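Local coordinates for Ras-associated and pleckstrin homology domains-containing protein 1 (Homo sapiens, PDB 4GMV) that mediates localized membrane signals, is implicated in regulating lamellipodial dynamics, negatively regulates cell adhesion, and targets EVL and VASP to the leading edge, at residues Q83-F88 / M112-K117; F179-S184 / H255-G260. One frame throughout, in Å; residues are numbered along the deposited sequence.

Contact 1: Q83-F88 / M112-K117; sequences QMERIF and MERIEK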
loop_
_atom_site.group_PDB
_atom_site.type_symbol
_atom_site.label_atom_id
_atom_site.label_comp_id
_atom_site.label_asym_id
_atom_site.label_seq_id
_atom_site.Cartn_x
_atom_site.Cartn_y
_atom_site.Cartn_z
ATOM N N GLN A 83 3.989 -5.606 -14.669
ATOM C CA GLN A 83 4.272 -6.668 -13.702
ATOM C C GLN A 83 4.597 -6.159 -12.289
ATOM O O GLN A 83 5.691 -6.381 -11.760
ATOM C CB GLN A 83 5.359 -7.609 -14.214
ATOM C CG GLN A 83 4.872 -8.639 -15.224
ATOM C CD GLN A 83 5.978 -9.571 -15.678
ATOM O OE1 GLN A 83 6.986 -9.751 -14.984
ATOM N NE2 GLN A 83 5.805 -10.163 -16.853
ATOM N N MET A 84 3.624 -5.477 -11.696
ATOM C CA MET A 84 3.746 -4.974 -10.344
ATOM C C MET A 84 2.383 -4.931 -9.659
ATOM O O MET A 84 1.339 -4.991 -10.305
ATOM C CB MET A 84 4.434 -3.591 -10.327
ATOM C CG MET A 84 3.643 -2.453 -10.954
ATOM S SD MET A 84 4.507 -0.861 -10.899
ATOM C CE MET A 84 5.642 -1.042 -12.266
ATOM N N GLU A 85 2.399 -4.839 -8.340
ATOM C CA GLU A 85 1.170 -4.716 -7.572
ATOM C C GLU A 85 1.358 -3.818 -6.371
ATOM O O GLU A 85 2.471 -3.701 -5.838
ATOM C CB GLU A 85 0.629 -6.077 -7.119
ATOM C CG GLU A 85 1.630 -7.215 -7.055
ATOM C CD GLU A 85 1.460 -8.066 -5.821
ATOM O OE1 GLU A 85 1.131 -9.272 -5.959
ATOM O OE2 GLU A 85 1.687 -7.531 -4.709
ATOM N N ARG A 86 0.274 -3.151 -5.972
ATOM C CA ARG A 86 0.218 -2.557 -4.653
ATOM C C ARG A 86 -1.109 -2.849 -3.986
ATOM O O ARG A 86 -2.178 -2.829 -4.615
ATOM C CB ARG A 86 0.526 -1.061 -4.670
ATOM C CG ARG A 86 -0.631 -0.161 -5.007
ATOM C CD ARG A 86 -0.260 1.256 -4.658
ATOM N NE ARG A 86 -1.389 2.142 -4.927
ATOM C CZ ARG A 86 -2.124 2.686 -3.974
ATOM N NH1 ARG A 86 -1.813 2.474 -2.699
ATOM N NH2 ARG A 86 -3.148 3.471 -4.298
ATOM N N ILE A 87 -0.997 -3.175 -2.704
ATOM C CA ILE A 87 -2.118 -3.436 -1.819
ATOM C C ILE A 87 -2.650 -2.052 -1.449
ATOM O O ILE A 87 -1.950 -1.322 -0.783
ATOM C CB ILE A 87 -1.618 -4.135 -0.535
ATOM C CG1 ILE A 87 -1.091 -5.538 -0.851
ATOM C CG2 ILE A 87 -2.698 -4.147 0.526
ATOM C CD1 ILE A 87 -0.205 -6.152 0.227
ATOM N N PHE A 88 -3.870 -1.717 -1.869
ATOM C CA PHE A 88 -4.509 -0.437 -1.526
ATOM C C PHE A 88 -4.515 -0.175 -0.027
ATOM O O PHE A 88 -4.751 -1.098 0.779
ATOM C CB PHE A 88 -5.972 -0.392 -1.995
ATOM C CG PHE A 88 -6.145 -0.237 -3.477
ATOM C CD1 PHE A 88 -5.761 0.938 -4.123
ATOM C CD2 PHE A 88 -6.719 -1.255 -4.228
ATOM C CE1 PHE A 88 -5.920 1.080 -5.490
ATOM C CE2 PHE A 88 -6.881 -1.116 -5.597
ATOM C CZ PHE A 88 -6.478 0.047 -6.228
ATOM N N MET A 112 -8.106 -10.577 -1.037
ATOM C CA MET A 112 -7.397 -11.625 -0.312
ATOM C C MET A 112 -6.720 -11.113 0.963
ATOM O O MET A 112 -6.669 -9.892 1.226
ATOM C CB MET A 112 -6.396 -12.367 -1.230
ATOM C CG MET A 112 -5.183 -11.556 -1.689
ATOM S SD MET A 112 -4.067 -12.423 -2.834
ATOM C CE MET A 112 -3.473 -13.797 -1.838
ATOM N N GLU A 113 -6.260 -12.079 1.755
ATOM C CA GLU A 113 -5.432 -11.912 2.951
ATOM C C GLU A 113 -4.030 -11.542 2.512
ATOM O O GLU A 113 -3.619 -11.846 1.402
ATOM C CB GLU A 113 -5.347 -13.247 3.722
ATOM C CG GLU A 113 -6.677 -13.841 4.143
ATOM C CD GLU A 113 -6.595 -14.595 5.456
ATOM O OE1 GLU A 113 -6.651 -15.860 5.448
ATOM O OE2 GLU A 113 -6.471 -13.918 6.496
ATOM N N ARG A 114 -3.279 -10.922 3.406
ATOM C CA ARG A 114 -2.014 -10.274 3.047
ATOM C C ARG A 114 -1.272 -9.842 4.303
ATOM O O ARG A 114 -1.424 -8.693 4.754
ATOM C CB ARG A 114 -2.249 -9.002 2.200
ATOM C CG ARG A 114 -2.996 -9.143 0.877
ATOM C CD ARG A 114 -2.183 -9.762 -0.249
ATOM N NE ARG A 114 -0.756 -9.452 -0.198
ATOM C CZ ARG A 114 0.037 -9.396 -1.271
ATOM N NH1 ARG A 114 -0.458 -9.606 -2.488
ATOM N NH2 ARG A 114 1.327 -9.120 -1.131
ATOM N N ILE A 115 -0.455 -10.744 4.847
ATOM C CA ILE A 115 0.472 -10.407 5.937
ATOM C C ILE A 115 0.996 -8.945 5.861
ATOM O O ILE A 115 1.103 -8.264 6.877
ATOM C CB ILE A 115 1.713 -11.322 5.901
ATOM C CG1 ILE A 115 1.330 -12.805 5.694
ATOM C CG2 ILE A 115 2.577 -11.104 7.140
ATOM C CD1 ILE A 115 0.886 -13.548 6.941
ATOM N N GLU A 116 1.321 -8.484 4.655
ATOM C CA GLU A 116 2.153 -7.290 4.505
ATOM C C GLU A 116 1.495 -5.985 4.933
ATOM O O GLU A 116 2.166 -5.127 5.478
ATOM C CB GLU A 116 2.659 -7.121 3.070
ATOM C CG GLU A 116 3.486 -8.259 2.540
ATOM C CD GLU A 116 2.754 -9.004 1.444
ATOM O OE1 GLU A 116 1.505 -9.163 1.536
ATOM O OE2 GLU A 116 3.437 -9.419 0.478
ATOM N N LYS A 117 0.200 -5.840 4.677
ATOM C CA LYS A 117 -0.494 -4.558 4.888
ATOM C C LYS A 117 -0.386 -4.072 6.333
ATOM O O LYS A 117 -0.212 -2.891 6.560
ATOM C CB LYS A 117 -1.965 -4.668 4.440
ATOM C CG LYS A 117 -2.769 -3.371 4.451
ATOM C CD LYS A 117 -4.083 -3.510 3.668
ATOM C CE LYS A 117 -5.253 -3.936 4.536
ATOM N NZ LYS A 117 -6.575 -3.726 3.888
HETATM O O HOH W 1 -6.448 -3.438 1.255
#

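Contact 2: F179-S184 / H255-G260; sequences FLLRAS and HQWVNG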
loop_
_atom_site.group_PDB
_atom_site.type_symbol
_atom_site.label_atom_id
_atom_site.label_comp_id
_atom_site.label_asym_id
_atom_site.label_seq_id
_atom_site.Cartn_x
_atom_site.Cartn_y
_atom_site.Cartn_z
ATOM N N PHE A 179 20.831 5.348 -0.431
ATOM C CA PHE A 179 19.579 6.084 -0.224
ATOM C C PHE A 179 19.266 6.348 1.248
ATOM O O PHE A 179 19.666 5.590 2.138
ATOM C CB PHE A 179 18.393 5.359 -0.877
ATOM C CG PHE A 179 18.495 5.251 -2.367
ATOM C CD1 PHE A 179 19.119 4.157 -2.956
ATOM C CD2 PHE A 179 17.983 6.246 -3.181
ATOM C CE1 PHE A 179 19.229 4.056 -4.335
ATOM C CE2 PHE A 179 18.084 6.155 -4.559
ATOM C CZ PHE A 179 18.713 5.060 -5.137
ATOM N N LEU A 180 18.559 7.442 1.501
ATOM C CA LEU A 180 17.969 7.654 2.810
ATOM C C LEU A 180 16.570 8.242 2.725
ATOM O O LEU A 180 16.268 9.049 1.837
ATOM C CB LEU A 180 18.877 8.469 3.735
ATOM C CG LEU A 180 19.369 9.867 3.383
ATOM C CD1 LEU A 180 18.288 10.902 3.665
ATOM C CD2 LEU A 180 20.615 10.161 4.212
ATOM N N LEU A 181 15.719 7.809 3.648
ATOM C CA LEU A 181 14.337 8.263 3.693
ATOM C C LEU A 181 14.155 9.377 4.705
ATOM O O LEU A 181 14.570 9.254 5.870
ATOM C CB LEU A 181 13.417 7.106 4.043
ATOM C CG LEU A 181 11.912 7.344 3.950
ATOM C CD1 LEU A 181 11.420 7.190 2.521
ATOM C CD2 LEU A 181 11.217 6.340 4.845
ATOM N N ARG A 182 13.541 10.464 4.246
ATOM C CA ARG A 182 13.101 11.542 5.128
ATOM C C ARG A 182 11.598 11.824 5.002
ATOM O O ARG A 182 10.861 11.072 4.348
ATOM C CB ARG A 182 13.925 12.799 4.894
ATOM C CG ARG A 182 15.366 12.639 5.329
ATOM C CD ARG A 182 15.919 13.920 5.926
ATOM N NE ARG A 182 17.317 13.810 6.357
ATOM C CZ ARG A 182 17.885 12.737 6.910
ATOM N NH1 ARG A 182 17.190 11.628 7.141
ATOM N NH2 ARG A 182 19.166 12.785 7.253
ATOM N N ALA A 183 11.137 12.891 5.650
ATOM C CA ALA A 183 9.725 13.262 5.562
ATOM C C ALA A 183 9.411 13.785 4.161
ATOM O O ALA A 183 8.353 13.489 3.600
ATOM C CB ALA A 183 9.373 14.292 6.627
ATOM N N SER A 184 10.321 14.565 3.582
ATOM C CA SER A 184 10.069 15.157 2.265
ATOM C C SER A 184 10.180 14.171 1.098
ATOM O O SER A 184 9.746 14.484 -0.016
ATOM C CB SER A 184 10.985 16.350 2.015
ATOM O OG SER A 184 10.969 16.701 0.641
ATOM N N HIS A 255 10.945 -4.853 2.741
ATOM C CA HIS A 255 9.874 -4.526 3.684
ATOM C C HIS A 255 10.168 -3.328 4.533
ATOM O O HIS A 255 9.257 -2.579 4.866
ATOM C CB HIS A 255 9.525 -5.719 4.563
ATOM C CG HIS A 255 9.019 -6.902 3.792
ATOM N ND1 HIS A 255 8.082 -6.787 2.830
ATOM C CD2 HIS A 255 9.353 -8.254 3.863
ATOM C CE1 HIS A 255 7.832 -8.004 2.303
ATOM N NE2 HIS A 255 8.613 -8.902 2.936
ATOM N N GLN A 256 11.434 -3.130 4.895
ATOM C CA GLN A 256 11.826 -1.930 5.641
ATOM C C GLN A 256 11.571 -0.679 4.808
ATOM O O GLN A 256 11.046 0.305 5.321
ATOM C CB GLN A 256 13.302 -1.985 6.057
ATOM C CG GLN A 256 13.590 -2.767 7.329
ATOM C CD GLN A 256 15.014 -2.559 7.828
ATOM O OE1 GLN A 256 15.973 -3.074 7.258
ATOM N NE2 GLN A 256 15.151 -1.806 8.908
ATOM N N TRP A 257 11.935 -0.723 3.522
ATOM C CA TRP A 257 11.730 0.420 2.636
ATOM C C TRP A 257 10.287 0.659 2.295
ATOM O O TRP A 257 9.789 1.780 2.417
ATOM C CB TRP A 257 12.604 0.322 1.384
ATOM C CG TRP A 257 14.020 0.772 1.645
ATOM C CD1 TRP A 257 15.102 -0.015 2.009
ATOM C CD2 TRP A 257 14.547 2.150 1.611
ATOM N NE1 TRP A 257 16.225 0.752 2.179
ATOM C CE2 TRP A 257 15.963 2.053 1.956
ATOM C CE3 TRP A 257 14.004 3.402 1.333
ATOM C CZ2 TRP A 257 16.785 3.168 2.018
ATOM C CZ3 TRP A 257 14.840 4.517 1.385
ATOM C CH2 TRP A 257 16.200 4.404 1.722
ATOM N N VAL A 258 9.587 -0.384 1.882
ATOM C CA VAL A 258 8.175 -0.229 1.550
ATOM C C VAL A 258 7.422 0.359 2.745
ATOM O O VAL A 258 6.744 1.398 2.615
ATOM C CB VAL A 258 7.550 -1.549 1.076
ATOM C CG1 VAL A 258 6.032 -1.437 1.016
ATOM C CG2 VAL A 258 8.113 -1.917 -0.288
ATOM N N ASN A 259 7.615 -0.248 3.920
ATOM C CA ASN A 259 6.940 0.224 5.131
ATOM C C ASN A 259 7.250 1.670 5.528
ATOM O O ASN A 259 6.344 2.404 5.922
ATOM C CB ASN A 259 7.104 -0.767 6.293
ATOM C CG ASN A 259 6.217 -1.991 6.116
ATOM O OD1 ASN A 259 5.029 -1.847 5.861
ATOM N ND2 ASN A 259 6.789 -3.194 6.215
ATOM N N GLY A 260 8.512 2.069 5.386
ATOM C CA GLY A 260 8.945 3.433 5.683
ATOM C C GLY A 260 8.386 4.476 4.729
ATOM O O GLY A 260 7.959 5.541 5.157
#

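Contact 1: Q83-F88 / M112-K117
Lys117 NZ is held by several partners, and one link reaches across to Phe88: a water accepts from Lys117 NZ at 2.7 Å and donates to Phe88 O at 2.9 Å. Asp90 adds a salt bridge and Trp73 O a hydrogen bond, so the buried ammonium has both a counter-charge and neutral acceptors. A long, flexible lysine suits this place, since its aliphatic part can pack while its end travels on to polar partners. With CG anti to the backbone N (chi1 -173°), the chain extends past Ile87, whose CG2 meets Lys117 CD at 3.5 Å, before it bends at chi3.

Ile87 lies on strand 84-87 of the Ras-associating domain, a ubiquitin-like fold, and it faces the turn that follows strand 108-112 and starts helix 115-122. Its beta-branching divides the work. While CG2 goes to the lysine, the other branch lies over a face of the Arg114 guanidinium, with Ile87 CG1 above its centre and Ile87 CD1 3.4 Å from Arg114 NE. The flat cation thus offers the isoleucine a poorly solvated face and keeps its N-H groups for acceptors around the rim.

Glu116 takes two of them. Arg114 NE donates to Glu116 OE1 at 2.9 Å, on the syn side and somewhat out of the carboxylate plane, while the oxygen lies in the guanidinium plane; Arg114 NH2 adds a weak bond to the same Glu116 OE1 at 2.7 Å. This fork within one segment probably limits rotation of the guanidinium under Ile87. From the strand, Glu85 completes a salt-bridge network, but loosely: Glu85 OE2 is 3.7 Å from Arg114 NH1, and the carboxylate plane is turned 64° from the guanidinium. The backbone of Glu85 also bonds to Tyr213 of strand 210-214 in the pleckstrin homology domain.

Contact 2: F179-S184 / H255-G260
The long C-terminal helix of a pleckstrin homology domain, here 251-266, closes one end of the domain's beta-sandwich, and Trp257 is its main wedge against strand 174-181. This helical tryptophan is a hallmark of the PH family. The strand and helix segments run at 40° to each other, with axes 10.3 Å apart, a gap that a large indole can bridge. Trp257 CG lies anti to the carbonyl carbon (chi1 -81°), which sends the six-membered ring out towards the strand, its leading atom being CH2.

Trp257 CH2 comes to 3.5 Å from Phe179 CB, which sits obliquely to the ring. Beyond CB the phenyl group of Phe179 turns away from the helix into the core, where it packs edge-to-face with Phe203 and touches Leu164 and Leu166. Two residues along, Leu181 CB approaches Trp257 CZ3 at 4.0 Å, while the intervening Leu180 points its side chain away. What Leu180 gives the indole is its backbone: Leu180 N lies near the ring plane at the edge, 3.9 Å from Trp257 CH2. Phe179 O is also at the edge in plane, 3.8 Å from Trp257 CZ2, where the slightly positive ring hydrogens may find it mildly favourable.

Leu181 also reaches the next turn of the helix. With CG anti to the backbone N (chi1 -172°), it extends toward the helix, and Leu181 CD2 comes to 3.4 Å from Gly260 O. Gly260 suits this spot because it has no side chain to stand between the methyl and the helix backbone, so the leucine packs directly on main-chain atoms. Val157 and Ile186 touch the same leucine. Every touching residue is buried and the side chains pair without polar bonds, so the join probably depends on dispersion, close shape matching and the hydrophobic effect.

Following the chain from the N terminus, contact 1 closes first, bringing 112-117 back to 83-88 over the 23 residues between and tying strand 84-87 of the Ras-associating domain to the start of helix 115-122, which follows strand 108-112. Contact 2 opens only afterwards and spans 70 residues, joining strand 174-181 to the late helix of the pleckstrin homology domain. The two loops are in series, neither enclosing nor crossing the other. The centres of contact 1 and contact 2 are about 18 Å apart, and the nearest atoms of contact 1 and contact 2 about 4 Å apart, without touching. Strand 210-214 adjoins both: its Tyr213 is touched by Glu116 from contact 1 and by His255 and Val258 from contact 2.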